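Local coordinates for protein exodeoxyribonuclease III (Neisseria meningitidis, PDB 2JC4) that probably degrades double-stranded DNA from its 3' ends as a metal-dependent 3'-5' exonuclease of the AP/ExoA repair family, at residues A[167-170]-A[171-174]. Numbering follows the deposited sequence.
With ACT (acetate ion), chain F.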
ATOM      1  N   HIS A 167       0.518 -13.849  -6.688  1.00 12.34           N
ATOM      2  CA  HIS A 167       0.183 -13.317  -5.364  1.00 11.64           C
ATOM      3  C   HIS A 167       0.433 -14.247  -4.196  1.00 11.79           C
ATOM      4  O   HIS A 167       0.752 -13.774  -3.108  1.00 11.29           O
ATOM      5  CB  HIS A 167      -1.250 -12.741  -5.253  1.00 11.54           C
ATOM      6  CG  HIS A 167      -1.603 -11.768  -6.325  1.00 12.55           C
ATOM      7  ND1 HIS A 167      -0.789 -10.704  -6.666  1.00 11.50           N
ATOM      8  CD2 HIS A 167      -2.673 -11.714  -7.163  1.00 13.27           C
ATOM      9  CE1 HIS A 167      -1.351 -10.029  -7.656  1.00 15.35           C
ATOM     10  NE2 HIS A 167      -2.498 -10.613  -7.969  1.00 14.98           N
ATOM     11  N   CYS A 168       0.271 -15.552  -4.419  0.50 11.40           N
ATOM     12  CA  CYS A 168       0.331 -16.546  -3.343  0.50 11.21           C
ATOM     13  C   CYS A 168       1.457 -17.587  -3.465  0.50 11.23           C
ATOM     14  O   CYS A 168       1.425 -18.617  -2.771  0.50 10.45           O
ATOM     15  CB  CYS A 168      -1.014 -17.282  -3.276  0.50 11.44           C
ATOM     16  SG  CYS A 168      -2.410 -16.166  -3.084  0.50 11.59           S
ATOM     17  N   SER A 169       2.423 -17.344  -4.345  1.00 11.11           N
ATOM     18  CA  SER A 169       3.526 -18.301  -4.546  1.00 11.58           C
ATOM     19  C   SER A 169       4.567 -18.260  -3.432  1.00 12.08           C
ATOM     20  O   SER A 169       4.769 -17.230  -2.745  1.00 12.25           O
ATOM     21  CB  SER A 169       4.217 -18.109  -5.923  1.00 10.98           C
ATOM     22  OG  SER A 169       5.014 -16.925  -5.936  1.00 10.69           O
ATOM     23  N   SER A 170       5.224 -19.392  -3.244  1.00 12.81           N
ATOM     24  CA  SER A 170       6.317 -19.520  -2.278  1.00 14.47           C
ATOM     25  C   SER A 170       7.423 -18.487  -2.517  1.00 13.74           C
ATOM     26  O   SER A 170       7.931 -17.846  -1.564  1.00 13.26           O
ATOM     27  CB  SER A 170       6.857 -20.959  -2.291  1.00 15.53           C
ATOM     28  OG  SER A 170       7.389 -21.322  -3.576  1.00 21.14           O
ATOM     29  N   VAL A 171       7.781 -18.263  -3.771  1.00 12.09           N
ATOM     30  CA  VAL A 171       8.853 -17.285  -4.020  1.00 12.75           C
ATOM     31  C   VAL A 171       8.425 -15.837  -3.702  1.00 11.63           C
ATOM     32  O   VAL A 171       9.194 -15.080  -3.114  1.00 12.55           O
ATOM     33  CB  VAL A 171       9.479 -17.421  -5.435  1.00 12.79           C
ATOM     34  CG1 VAL A 171       8.454 -17.116  -6.546  1.00 12.83           C
ATOM     35  CG2 VAL A 171      10.742 -16.571  -5.540  1.00 13.99           C
ATOM     36  N   GLU A 172       7.212 -15.461  -4.094  1.00 11.69           N
ATOM     37  CA  GLU A 172       6.669 -14.135  -3.727  1.00 11.71           C
ATOM     38  C   GLU A 172       6.640 -13.990  -2.223  1.00 11.70           C
ATOM     39  O   GLU A 172       7.004 -12.932  -1.672  1.00 11.50           O
ATOM     40  CB  GLU A 172       5.259 -13.968  -4.284  1.00 12.88           C
ATOM     41  CG  GLU A 172       5.220 -13.609  -5.776  1.00 10.84           C
ATOM     42  CD  GLU A 172       3.807 -13.779  -6.365  1.00 11.52           C
ATOM     43  OE1 GLU A 172       3.322 -14.920  -6.403  1.00 13.25           O
ATOM     44  OE2 GLU A 172       3.175 -12.780  -6.769  1.00 11.68           O
ATOM     45  N   ARG A 173       6.249 -15.062  -1.534  1.00 11.22           N
ATOM     46  CA  ARG A 173       6.223 -15.003  -0.067  1.00 11.62           C
ATOM     47  C   ARG A 173       7.627 -14.809   0.514  1.00 12.66           C
ATOM     48  O   ARG A 173       7.812 -14.080   1.498  1.00 12.76           O
ATOM     49  CB  ARG A 173       5.485 -16.215   0.503  1.00 11.24           C
ATOM     50  CG  ARG A 173       4.015 -16.130   0.208  1.00  9.66           C
ATOM     51  CD  ARG A 173       3.286 -17.412   0.518  1.00 10.68           C
ATOM     52  NE  ARG A 173       1.834 -17.154   0.412  1.00 10.06           N
ATOM     53  CZ  ARG A 173       0.913 -18.107   0.373  1.00 12.29           C
ATOM     54  NH1 ARG A 173       1.281 -19.393   0.438  1.00 11.43           N
ATOM     55  NH2 ARG A 173      -0.379 -17.780   0.309  1.00  9.72           N
ATOM     56  N   GLN A 174       8.629 -15.369  -0.165  1.00 13.16           N
ATOM     57  CA  GLN A 174      10.016 -15.086   0.218  1.00 13.28           C
ATOM     58  C   GLN A 174      10.418 -13.625   0.028  1.00 12.77           C
ATOM     59  O   GLN A 174      11.117 -13.075   0.886  1.00 11.84           O
ATOM     60  CB  GLN A 174      11.015 -16.001  -0.487  1.00 14.10           C
ATOM     61  CG  GLN A 174      12.454 -15.910   0.150  1.00 17.29           C
ATOM     62  CD  GLN A 174      12.450 -16.164   1.667  1.00 22.34           C
ATOM     63  OE1 GLN A 174      12.065 -17.247   2.149  1.00 26.36           O
ATOM     64  NE2 GLN A 174      12.887 -15.174   2.424  1.00 22.28           N
TER
HETATM   65  C   ACT F1260      -4.940  -8.245  -8.671  1.00 18.00           C
HETATM   66  O   ACT F1260      -4.418  -9.184  -9.307  1.00 20.08           O
HETATM   67  OXT ACT F1260      -5.515  -7.341  -9.331  1.00 17.68           O
HETATM   68  CH3 ACT F1260      -4.830  -8.264  -7.189  1.00 16.18           C
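S169 and E172 form a capping box at the start of helix 170-180. S169 is the N-cap: its OG accepts from E172 N at 3.2 Å and donates to E172 OE1, 2.7 Å away, which it meets on the anti lone pair. With chi1 at 73°, OG stands between the backbone N and carbonyl carbon of S169, where it reaches both E172 N and OE1. The E172 chain runs extended past CG, back toward the incoming loop. There OE2 takes the backbone N of H167 at 2.9 Å from its syn side, while OE1 also receives a weak bond from S169 N. OE2 has a second, charged partner in K120, and F117 of helix 115-135 packs against S169, V171 and E172.

R173 N donates to S169 O at 2.9 Å. Its side chain runs extended alongside the preceding residues until O of C168, itself disulfide-bonded to C156, sits over the centre of one guanidinium face, 3.2 Å from CZ; NE donates to A150 O and NH1 forms a salt bridge with D153.

Two residues before the cap, H167 NE2 donates at 2.7 Å to O of an acetate ion, probably from the crystallisation liquor, also held by N108; ND1 bonds to the backbone O of N148, a predicted magnesium ligand. The E172 carboxylate, gripped by backbone N-H groups, a hydroxyl and a lysine, is thus probably ionised, linking the helix start to a loop bordering the predicted active site.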